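PDB 5ZWX: DUF724 domain-containing protein 6-like from Raphanus sativus, which binds histone H3 carrying the H3K9me2 mark through its tandem Agenet cassette and probably links this mark to DNA methylation in heterochromatin. Local coordinates for residues 25-37 with 100-112. Residues are numbered along the deposited sequence; the frame is centred on the assembly and turned at random.
Sequences NESGFRGSWYMGK and DAFYSDGWWEGTV
Trp33 and Trp107 form an antiparallel hydrogen-bonded pair where strands 32-37 and 106-112 meet. Trp33 N lies 2.8 Å from Trp107 O, and Trp107 N bonds back to Trp33 O. Glu109 N extends the pairing to Gly31 O. Ser32 faces Trp108 in the neighbouring non-hydrogen-bonded pair. Ser32 CB sits over the centre of the Trp108 six-membered ring, 3.6 Å from the centroid. With chi1 at 66°, Ser32 OG turns back to Phe29 O, 2.7 Å away, and doubles the bond from Ser32 N that closes the type II turn. Phe29 CD1 touches Trp108 CH2 rim to rim.

The Tyr34 ring lies with one face on Gly106 CA, 3.5 Å from the ring centroid. Tyr34 OH donates to Ser104 O at 2.8 Å, from above the carbonyl plane, and weakly accepts from Trp108 NE1. Cutting the Tyr34 side chain back to an alanine is likely to leave Ser104 O without this donor and open a gap over Gly106. On the face that carries Trp33 and Trp107, Met35 CE meets the edge of the Trp107 ring at CD1, 3.7 Å away.

The bound peptide packs on Phe29, Tyr34, Tyr103 and Trp108, and a basic side chain of it pairs with Asp105. The contact probably joins the two Agenet domains of the cassette beside the histone peptide. Strand 32-40 also pairs antiparallel with strands 19-22 and 51-55, and strand 106-116 with 98-103 and 120-125.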
ATOM      1  N   ASN A  25       4.682   2.621  10.322  1.00 43.81           N
ATOM      2  CA  ASN A  25       5.975   2.522  10.964  1.00 50.90           C
ATOM      3  C   ASN A  25       6.008   1.301  11.894  1.00 52.01           C
ATOM      4  O   ASN A  25       7.073   0.828  12.298  1.00 58.68           O
ATOM      5  CB  ASN A  25       6.264   3.812  11.743  1.00 56.07           C
ATOM      6  CG  ASN A  25       6.140   5.068  10.877  1.00 60.28           C
ATOM      7  OD1 ASN A  25       6.499   5.060   9.704  1.00 63.80           O
ATOM      8  ND2 ASN A  25       5.636   6.151  11.461  1.00 58.02           N
ATOM      9  N   GLU A  26       4.827   0.795  12.223  1.00 46.62           N
ATOM     10  CA  GLU A  26       4.705  -0.313  13.172  1.00 54.77           C
ATOM     11  C   GLU A  26       5.245  -1.606  12.575  1.00 47.80           C
ATOM     12  O   GLU A  26       5.006  -1.905  11.405  1.00 39.06           O
ATOM     13  CB  GLU A  26       3.248  -0.506  13.601  1.00 60.29           C
ATOM     14  CG  GLU A  26       2.538   0.768  14.026  1.00 69.78           C
ATOM     15  CD  GLU A  26       1.036   0.585  14.117  1.00 79.61           C
ATOM     16  OE1 GLU A  26       0.598  -0.523  14.479  1.00 87.50           O
ATOM     17  OE2 GLU A  26       0.290   1.541  13.818  1.00 83.41           O
ATOM     18  N   SER A  27       5.930  -2.400  13.396  1.00 44.06           N
ATOM     19  CA  SER A  27       6.598  -3.600  12.895  1.00 47.01           C
ATOM     20  C   SER A  27       5.617  -4.575  12.235  1.00 45.10           C
ATOM     21  O   SER A  27       5.947  -5.224  11.224  1.00 43.38           O
ATOM     22  CB  SER A  27       7.349  -4.308  14.025  1.00 56.92           C
ATOM     23  OG  SER A  27       6.454  -4.744  15.027  1.00 61.09           O
ATOM     24  N   GLY A  28       4.406  -4.654  12.787  1.00 39.07           N
ATOM     25  CA  GLY A  28       3.410  -5.578  12.258  1.00 36.12           C
ATOM     26  C   GLY A  28       2.914  -5.157  10.873  1.00 32.98           C
ATOM     27  O   GLY A  28       2.166  -5.898  10.231  1.00 30.86           O
ATOM     28  N   PHE A  29       3.320  -3.976  10.403  1.00 28.15           N
ATOM     29  CA  PHE A  29       2.874  -3.536   9.076  1.00 26.01           C
ATOM     30  C   PHE A  29       4.002  -3.316   8.073  1.00 32.43           C
ATOM     31  O   PHE A  29       3.802  -2.732   6.982  1.00 29.52           O
ATOM     32  CB  PHE A  29       2.054  -2.265   9.216  1.00 30.66           C
ATOM     33  CG  PHE A  29       0.647  -2.531   9.645  1.00 29.54           C
ATOM     34  CD1 PHE A  29      -0.265  -3.088   8.745  1.00 32.38           C
ATOM     35  CD2 PHE A  29       0.236  -2.257  10.932  1.00 34.46           C
ATOM     36  CE1 PHE A  29      -1.571  -3.356   9.135  1.00 34.97           C
ATOM     37  CE2 PHE A  29      -1.067  -2.510  11.327  1.00 38.93           C
ATOM     38  CZ  PHE A  29      -1.968  -3.078  10.424  1.00 38.16           C
ATOM     39  N   ARG A  30       5.172  -3.833   8.423  1.00 30.39           N
ATOM     40  CA  ARG A  30       6.363  -3.753   7.577  1.00 32.95           C
ATOM     41  C   ARG A  30       6.072  -4.294   6.181  1.00 32.00           C
ATOM     42  O   ARG A  30       5.604  -5.430   6.028  1.00 30.04           O
ATOM     43  CB  ARG A  30       7.510  -4.549   8.212  1.00 43.17           C
ATOM     44  CG  ARG A  30       8.882  -4.190   7.697  1.00 59.76           C
ATOM     45  CD  ARG A  30       9.314  -2.833   8.218  1.00 72.67           C
ATOM     46  NE  ARG A  30       9.466  -2.842   9.672  1.00 87.34           N
ATOM     47  CZ  ARG A  30       9.555  -1.751  10.426  1.00 91.47           C
ATOM     48  NH1 ARG A  30       9.500  -0.547   9.869  1.00 93.20           N
ATOM     49  NH2 ARG A  30       9.691  -1.864  11.741  1.00 94.49           N
ATOM     50  N   GLY A  31       6.340  -3.489   5.160  1.00 29.86           N
ATOM     51  CA  GLY A  31       6.112  -3.946   3.804  1.00 29.84           C
ATOM     52  C   GLY A  31       4.697  -3.772   3.281  1.00 28.61           C
ATOM     53  O   GLY A  31       4.416  -4.202   2.149  1.00 33.44           O
ATOM     54  N   SER A  32       3.803  -3.149   4.048  1.00 24.87           N
ATOM     55  CA  SER A  32       2.429  -2.977   3.542  1.00 23.24           C
ATOM     56  C   SER A  32       2.117  -1.587   3.029  1.00 27.02           C
ATOM     57  O   SER A  32       2.700  -0.605   3.501  1.00 25.36           O
ATOM     58  CB  SER A  32       1.395  -3.268   4.607  1.00 24.11           C
ATOM     59  OG  SER A  32       1.439  -2.328   5.648  1.00 23.60           O
ATOM     60  N   TRP A  33       1.132  -1.547   2.133  1.00 26.81           N
ATOM     61  CA  TRP A  33       0.497  -0.317   1.666  1.00 28.84           C
ATOM     62  C   TRP A  33      -1.019  -0.542   1.776  1.00 27.44           C
ATOM     63  O   TRP A  33      -1.556  -1.474   1.160  1.00 30.19           O
ATOM     64  CB  TRP A  33       0.908  -0.013   0.223  1.00 23.07           C
ATOM     65  CG  TRP A  33       2.355   0.415   0.101  1.00 28.95           C
ATOM     66  CD1 TRP A  33       3.422  -0.355  -0.281  1.00 29.02           C
ATOM     67  CD2 TRP A  33       2.885   1.717   0.404  1.00 25.84           C
ATOM     68  NE1 TRP A  33       4.582   0.405  -0.249  1.00 27.55           N
ATOM     69  CE2 TRP A  33       4.275   1.674   0.169  1.00 27.20           C
ATOM     70  CE3 TRP A  33       2.317   2.908   0.852  1.00 27.49           C
ATOM     71  CZ2 TRP A  33       5.105   2.800   0.355  1.00 28.12           C
ATOM     72  CZ3 TRP A  33       3.148   4.038   1.024  1.00 31.62           C
ATOM     73  CH2 TRP A  33       4.519   3.962   0.788  1.00 29.59           C
ATOM     74  N   TYR A  34      -1.693   0.268   2.589  1.00 29.11           N
ATOM     75  CA  TYR A  34      -3.161   0.239   2.710  1.00 25.83           C
ATOM     76  C   TYR A  34      -3.804   1.424   2.004  1.00 29.43           C
ATOM     77  O   TYR A  34      -3.290   2.540   2.101  1.00 28.61           O
ATOM     78  CB  TYR A  34      -3.569   0.197   4.188  1.00 27.87           C
ATOM     79  CG  TYR A  34      -3.557  -1.270   4.657  1.00 28.04           C
ATOM     80  CD1 TYR A  34      -2.351  -1.927   4.897  1.00 26.71           C
ATOM     81  CD2 TYR A  34      -4.740  -2.004   4.784  1.00 29.99           C
ATOM     82  CE1 TYR A  34      -2.327  -3.315   5.283  1.00 23.69           C
ATOM     83  CE2 TYR A  34      -4.722  -3.365   5.168  1.00 31.60           C
ATOM     84  CZ  TYR A  34      -3.512  -3.997   5.417  1.00 30.21           C
ATOM     85  OH  TYR A  34      -3.476  -5.342   5.770  1.00 27.18           O
HETATM   86  N   MSE A  35      -4.882   1.194   1.263  1.00 31.37           N
HETATM   87  CA  MSE A  35      -5.506   2.278   0.493  1.00 31.10           C
HETATM   88  C   MSE A  35      -6.272   3.217   1.412  1.00 36.31           C
HETATM   89  O   MSE A  35      -6.853   2.780   2.404  1.00 35.33           O
HETATM   90  CB  MSE A  35      -6.447   1.721  -0.585  1.00 37.42           C
HETATM   91  CG  MSE A  35      -5.831   0.642  -1.449  1.00 39.56           C
HETATM   92 SE   MSE A  35      -4.182   1.203  -2.401  1.00 47.50          SE
HETATM   93  CE  MSE A  35      -2.810   0.611  -1.114  1.00 32.04           C
ATOM     94  N   GLY A  36      -6.262   4.518   1.106  1.00 34.19           N
ATOM     95  CA  GLY A  36      -7.065   5.438   1.886  1.00 33.79           C
ATOM     96  C   GLY A  36      -7.237   6.777   1.196  1.00 38.62           C
ATOM     97  O   GLY A  36      -6.980   6.898  -0.001  1.00 33.66           O
ATOM     98  N   LYS A  37      -7.695   7.770   1.943  1.00 34.00           N
ATOM     99  CA  LYS A  37      -7.833   9.111   1.373  1.00 36.37           C
ATOM    100  C   LYS A  37      -7.377  10.169   2.370  1.00 38.79           C
ATOM    101  O   LYS A  37      -7.446   9.967   3.578  1.00 38.86           O
ATOM    102  CB  LYS A  37      -9.279   9.351   0.939  1.00 42.54           C
ATOM    103  CG  LYS A  37     -10.277   9.420   2.083  1.00 51.67           C
ATOM    104  CD  LYS A  37     -11.547  10.151   1.649  1.00 64.05           C
ATOM    105  CE  LYS A  37     -12.260  10.786   2.839  1.00 69.73           C
ATOM    106  NZ  LYS A  37     -13.656  10.304   3.033  1.00 74.99           N
ATOM    107  N   ASP A 100       3.513  -6.959  -5.031  1.00 29.43           N
ATOM    108  CA  ASP A 100       2.712  -6.839  -3.811  1.00 26.89           C
ATOM    109  C   ASP A 100       1.566  -7.826  -3.942  1.00 24.17           C
ATOM    110  O   ASP A 100       0.986  -7.964  -5.016  1.00 26.87           O
ATOM    111  CB  ASP A 100       2.137  -5.442  -3.595  1.00 28.13           C
ATOM    112  CG  ASP A 100       3.173  -4.349  -3.689  1.00 31.19           C
ATOM    113  OD1 ASP A 100       4.356  -4.585  -3.344  1.00 27.78           O
ATOM    114  OD2 ASP A 100       2.784  -3.237  -4.128  1.00 28.34           O
ATOM    115  N   ALA A 101       1.237  -8.498  -2.834  1.00 24.48           N
ATOM    116  CA  ALA A 101       0.115  -9.425  -2.769  1.00 23.76           C
ATOM    117  C   ALA A 101      -1.026  -8.833  -1.942  1.00 23.41           C
ATOM    118  O   ALA A 101      -0.793  -8.254  -0.870  1.00 24.87           O
ATOM    119  CB  ALA A 101       0.566 -10.758  -2.158  1.00 23.75           C
ATOM    120  N   PHE A 102      -2.249  -8.950  -2.434  1.00 24.62           N
ATOM    121  CA  PHE A 102      -3.389  -8.469  -1.665  1.00 25.25           C
ATOM    122  C   PHE A 102      -3.767  -9.443  -0.566  1.00 24.71           C
ATOM    123  O   PHE A 102      -4.171 -10.588  -0.833  1.00 25.48           O
ATOM    124  CB  PHE A 102      -4.587  -8.218  -2.549  1.00 26.25           C
ATOM    125  CG  PHE A 102      -5.580  -7.273  -1.947  1.00 31.52           C
ATOM    126  CD1 PHE A 102      -5.247  -5.923  -1.752  1.00 32.17           C
ATOM    127  CD2 PHE A 102      -6.842  -7.714  -1.587  1.00 35.17           C
ATOM    128  CE1 PHE A 102      -6.170  -5.044  -1.200  1.00 30.59           C
ATOM    129  CE2 PHE A 102      -7.767  -6.834  -1.035  1.00 35.44           C
ATOM    130  CZ  PHE A 102      -7.429  -5.496  -0.851  1.00 35.25           C
ATOM    131  N   TYR A 103      -3.658  -8.996   0.683  1.00 21.74           N
ATOM    132  CA  TYR A 103      -3.777  -9.960   1.820  1.00 23.30           C
ATOM    133  C   TYR A 103      -4.248  -9.144   3.011  1.00 25.99           C
ATOM    134  O   TYR A 103      -3.782  -7.987   3.176  1.00 26.00           O
ATOM    135  CB  TYR A 103      -2.411 -10.582   2.071  1.00 24.63           C
ATOM    136  CG  TYR A 103      -2.362 -11.685   3.088  1.00 28.64           C
ATOM    137  CD1 TYR A 103      -2.139 -11.404   4.433  1.00 22.34           C
ATOM    138  CD2 TYR A 103      -2.474 -13.012   2.679  1.00 27.26           C
ATOM    139  CE1 TYR A 103      -2.096 -12.464   5.375  1.00 27.30           C
ATOM    140  CE2 TYR A 103      -2.423 -14.040   3.571  1.00 27.02           C
ATOM    141  CZ  TYR A 103      -2.227 -13.766   4.916  1.00 27.47           C
ATOM    142  OH  TYR A 103      -2.159 -14.825   5.762  1.00 28.65           O
ATOM    143  N   SER A 104      -5.200  -9.656   3.789  1.00 25.77           N
ATOM    144  CA  SER A 104      -5.793  -8.854   4.883  1.00 29.23           C
ATOM    145  C   SER A 104      -6.158  -7.421   4.440  1.00 29.99           C
ATOM    146  O   SER A 104      -5.933  -6.450   5.201  1.00 28.06           O
ATOM    147  CB  SER A 104      -4.833  -8.775   6.070  1.00 27.51           C
ATOM    148  OG  SER A 104      -4.574 -10.061   6.618  1.00 29.04           O
ATOM    149  N   ASP A 105      -6.660  -7.309   3.203  1.00 29.79           N
ATOM    150  CA  ASP A 105      -7.259  -6.109   2.651  1.00 32.22           C
ATOM    151  C   ASP A 105      -6.252  -4.970   2.454  1.00 29.83           C
ATOM    152  O   ASP A 105      -6.664  -3.803   2.276  1.00 31.82           O
ATOM    153  CB  ASP A 105      -8.442  -5.651   3.521  1.00 32.09           C
ATOM    154  CG  ASP A 105      -9.572  -6.698   3.558  1.00 39.16           C
ATOM    155  OD1 ASP A 105     -10.219  -6.930   2.514  1.00 38.24           O
ATOM    156  OD2 ASP A 105      -9.789  -7.282   4.626  1.00 36.55           O
ATOM    157  N   GLY A 106      -4.959  -5.305   2.426  1.00 23.98           N
ATOM    158  CA  GLY A 106      -3.952  -4.341   1.944  1.00 26.75           C
ATOM    159  C   GLY A 106      -2.940  -5.036   1.042  1.00 29.55           C
ATOM    160  O   GLY A 106      -3.041  -6.261   0.791  1.00 24.56           O
ATOM    161  N   TRP A 107      -1.983  -4.268   0.533  1.00 25.97           N
ATOM    162  CA  TRP A 107      -0.938  -4.788  -0.346  1.00 26.39           C
ATOM    163  C   TRP A 107       0.375  -5.004   0.396  1.00 27.03           C
ATOM    164  O   TRP A 107       0.895  -4.088   1.026  1.00 29.67           O
ATOM    165  CB  TRP A 107      -0.706  -3.822  -1.529  1.00 23.38           C
ATOM    166  CG  TRP A 107      -1.884  -3.755  -2.471  1.00 27.44           C
ATOM    167  CD1 TRP A 107      -2.877  -2.817  -2.486  1.00 30.21           C
ATOM    168  CD2 TRP A 107      -2.177  -4.662  -3.545  1.00 31.91           C
ATOM    169  NE1 TRP A 107      -3.760  -3.077  -3.506  1.00 35.21           N
ATOM    170  CE2 TRP A 107      -3.359  -4.205  -4.169  1.00 37.49           C
ATOM    171  CE3 TRP A 107      -1.562  -5.831  -4.025  1.00 28.34           C
ATOM    172  CZ2 TRP A 107      -3.939  -4.864  -5.262  1.00 36.98           C
ATOM    173  CZ3 TRP A 107      -2.132  -6.476  -5.112  1.00 24.46           C
ATOM    174  CH2 TRP A 107      -3.313  -5.996  -5.716  1.00 28.79           C
ATOM    175  N   TRP A 108       0.937  -6.206   0.291  1.00 22.27           N
ATOM    176  CA  TRP A 108       2.163  -6.539   1.024  1.00 22.10           C
ATOM    177  C   TRP A 108       3.261  -6.916   0.050  1.00 24.45           C
ATOM    178  O   TRP A 108       3.076  -7.805  -0.792  1.00 23.04           O
ATOM    179  CB  TRP A 108       1.902  -7.723   2.015  1.00 19.89           C
ATOM    180  CG  TRP A 108       0.866  -7.394   3.039  1.00 21.74           C
ATOM    181  CD1 TRP A 108      -0.486  -7.344   2.846  1.00 20.98           C
ATOM    182  CD2 TRP A 108       1.094  -7.032   4.429  1.00 20.82           C
ATOM    183  NE1 TRP A 108      -1.107  -6.988   4.035  1.00 24.77           N
ATOM    184  CE2 TRP A 108      -0.161  -6.777   5.004  1.00 21.22           C
ATOM    185  CE3 TRP A 108       2.241  -6.889   5.217  1.00 21.16           C
ATOM    186  CZ2 TRP A 108      -0.307  -6.398   6.357  1.00 21.39           C
ATOM    187  CZ3 TRP A 108       2.098  -6.525   6.563  1.00 20.82           C
ATOM    188  CH2 TRP A 108       0.829  -6.282   7.108  1.00 20.99           C
ATOM    189  N   GLU A 109       4.405  -6.257   0.156  1.00 22.78           N
ATOM    190  CA  GLU A 109       5.517  -6.511  -0.761  1.00 28.78           C
ATOM    191  C   GLU A 109       6.193  -7.862  -0.490  1.00 26.70           C
ATOM    192  O   GLU A 109       6.567  -8.152   0.642  1.00 22.65           O
ATOM    193  CB  GLU A 109       6.569  -5.413  -0.638  1.00 33.54           C
ATOM    194  CG  GLU A 109       7.803  -5.687  -1.441  1.00 49.68           C
ATOM    195  CD  GLU A 109       8.702  -4.462  -1.538  1.00 67.69           C
ATOM    196  OE1 GLU A 109       8.543  -3.544  -0.699  1.00 66.87           O
ATOM    197  OE2 GLU A 109       9.547  -4.426  -2.461  1.00 73.66           O
ATOM    198  N   GLY A 110       6.427  -8.636  -1.543  1.00 29.02           N
ATOM    199  CA  GLY A 110       7.207  -9.859  -1.460  1.00 30.04           C
ATOM    200  C   GLY A 110       7.887 -10.185  -2.780  1.00 31.15           C
ATOM    201  O   GLY A 110       7.857  -9.382  -3.725  1.00 30.00           O
ATOM    202  N   THR A 111       8.502 -11.367  -2.846  1.00 28.08           N
ATOM    203  CA  THR A 111       9.245 -11.812  -4.028  1.00 27.89           C
ATOM    204  C   THR A 111       8.737 -13.156  -4.509  1.00 28.16           C
ATOM    205  O   THR A 111       8.603 -14.074  -3.703  1.00 26.41           O
ATOM    206  CB  THR A 111      10.754 -11.959  -3.723  1.00 33.29           C
ATOM    207  OG1 THR A 111      11.301 -10.682  -3.370  1.00 36.13           O
ATOM    208  CG2 THR A 111      11.485 -12.503  -4.937  1.00 33.49           C
ATOM    209  N   VAL A 112       8.490 -13.299  -5.801  1.00 27.94           N
ATOM    210  CA  VAL A 112       8.009 -14.582  -6.342  1.00 24.91           C
ATOM    211  C   VAL A 112       9.150 -15.581  -6.321  1.00 29.11           C
ATOM    212  O   VAL A 112      10.218 -15.315  -6.851  1.00 31.65           O
ATOM    213  CB  VAL A 112       7.453 -14.410  -7.774  1.00 29.86           C
ATOM    214  CG1 VAL A 112       6.991 -15.785  -8.412  1.00 26.61           C
ATOM    215  CG2 VAL A 112       6.325 -13.393  -7.775  1.00 29.18           C
TER
HETATM  216  O   HOH W   1       6.581  -1.863   0.164  1.00 51.67           O
HETATM  217  O   HOH W   2      -6.205  -1.406   1.186  1.00 29.28           O